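Local structure of MREC protein (Listeria monocytogenes, 2J5U) at residues I89-G92 and S93-V97. The protein is probably involved in forming and maintaining bacterial cell shape, and assembles as a homooligomer of 24 subunits arranged as 12 dimers. Residues are numbered along the deposited sequence; the frame is centred on the assembly and turned at random.
Sequences IDKG and SSDGV
Gly92 and Asp95 hold together a 3-10 turn (93-95) in the loop that leaves strand 86-89 of one of MreC's two six-stranded antiparallel barrels and leads on to strand 102-105. One side-chain and two backbone hydrogen bonds close it. The backbone N of Gly92 gives a nearly straight bond to OD1 of Asp95 (2.9 Å, 167°), which accepts through its anti lone pair; chi1 of -61° sets Asp95 CG beside its own backbone N, which helps bring OD1 to Gly92 N. The carbonyl O of Gly92 is gripped twice, by Asp95 N at 2.8 Å and Val97 N at 3.0 Å, both donors standing about 50° out of the carbonyl plane on opposite faces. A further backbone bond, from Gly96 N to Ser93 O, lies within the turn, and Ser94 OG ties it to Ala118 O. Among the charges, Lys91 NZ stays 5.6 Å from Asp95 OD1 and forms a salt bridge, with a weak hydrogen bond, to OD2 of Asp90, an oxygen that also accepts from Ser74 N. In the packing, the bent Lys91 chain crosses Asp95 at about a right angle, its CD 3.4 Å from Asp95 CG, while Val97, which also touches Val113 of strand 108-116, sets CG2 3.9 Å from Lys91 CB.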
loop_
_atom_site.group_PDB
_atom_site.type_symbol
_atom_site.label_atom_id
_atom_site.label_comp_id
_atom_site.label_asym_id
_atom_site.label_seq_id
_atom_site.Cartn_x
_atom_site.Cartn_y
_atom_site.Cartn_z
ATOM N N ILE A 89 74.056 43.022 -6.747
ATOM C CA ILE A 89 73.914 41.980 -7.753
ATOM C C ILE A 89 73.808 42.532 -9.166
ATOM O O ILE A 89 73.446 43.694 -9.360
ATOM C CB ILE A 89 72.703 41.066 -7.452
ATOM C CG1 ILE A 89 71.416 41.894 -7.392
ATOM C CG2 ILE A 89 72.946 40.311 -6.148
ATOM C CD1 ILE A 89 70.185 41.069 -7.125
ATOM N N ASP A 90 74.122 41.685 -10.146
ATOM C CA ASP A 90 74.117 42.068 -11.554
ATOM C C ASP A 90 72.769 42.050 -12.272
ATOM O O ASP A 90 72.710 42.027 -13.507
ATOM C CB ASP A 90 75.126 41.208 -12.334
ATOM C CG ASP A 90 74.771 39.724 -12.333
ATOM O OD1 ASP A 90 75.555 38.933 -12.897
ATOM O OD2 ASP A 90 73.718 39.343 -11.776
ATOM N N LYS A 91 71.682 42.053 -11.513
ATOM C CA LYS A 91 70.365 42.085 -12.129
ATOM C C LYS A 91 69.617 43.256 -11.524
ATOM O O LYS A 91 69.810 43.581 -10.354
ATOM C CB LYS A 91 69.613 40.773 -11.892
ATOM C CG LYS A 91 70.187 39.588 -12.666
ATOM C CD LYS A 91 69.861 39.670 -14.152
ATOM C CE LYS A 91 71.090 39.392 -15.015
ATOM N NZ LYS A 91 71.883 38.241 -14.517
ATOM N N GLY A 92 68.778 43.899 -12.328
ATOM C CA GLY A 92 68.031 45.037 -11.838
ATOM C C GLY A 92 66.638 45.216 -12.405
ATOM O O GLY A 92 65.989 44.279 -12.842
ATOM N N SER A 93 66.187 46.457 -12.367
ATOM C CA SER A 93 64.878 46.850 -12.845
ATOM C C SER A 93 64.500 46.253 -14.186
ATOM O O SER A 93 63.440 45.662 -14.327
ATOM C CB SER A 93 64.815 48.370 -12.942
ATOM O OG SER A 93 63.601 48.788 -13.527
ATOM N N SER A 94 65.362 46.404 -15.178
ATOM C CA SER A 94 65.053 45.888 -16.501
ATOM C C SER A 94 65.038 44.365 -16.569
ATOM O O SER A 94 64.658 43.795 -17.584
ATOM C CB SER A 94 66.030 46.458 -17.530
ATOM O OG SER A 94 67.365 46.151 -17.184
ATOM N N ASP A 95 65.449 43.710 -15.492
ATOM C CA ASP A 95 65.450 42.256 -15.442
ATOM C C ASP A 95 64.263 41.804 -14.602
ATOM O O ASP A 95 64.060 40.619 -14.384
ATOM C CB ASP A 95 66.748 41.733 -14.826
ATOM C CG ASP A 95 67.986 42.137 -15.621
ATOM O OD1 ASP A 95 68.839 42.879 -15.075
ATOM O OD2 ASP A 95 68.105 41.711 -16.795
ATOM N N GLY A 96 63.481 42.764 -14.120
ATOM C CA GLY A 96 62.317 42.437 -13.322
ATOM C C GLY A 96 62.511 42.544 -11.824
ATOM O O GLY A 96 61.562 42.375 -11.056
ATOM N N VAL A 97 63.735 42.825 -11.396
ATOM C CA VAL A 97 64.015 42.941 -9.978
ATOM C C VAL A 97 63.325 44.162 -9.387
ATOM O O VAL A 97 63.323 45.233 -9.982
ATOM C CB VAL A 97 65.515 43.048 -9.726
ATOM C CG1 VAL A 97 65.778 43.139 -8.241
ATOM C CG2 VAL A 97 66.230 41.853 -10.334
#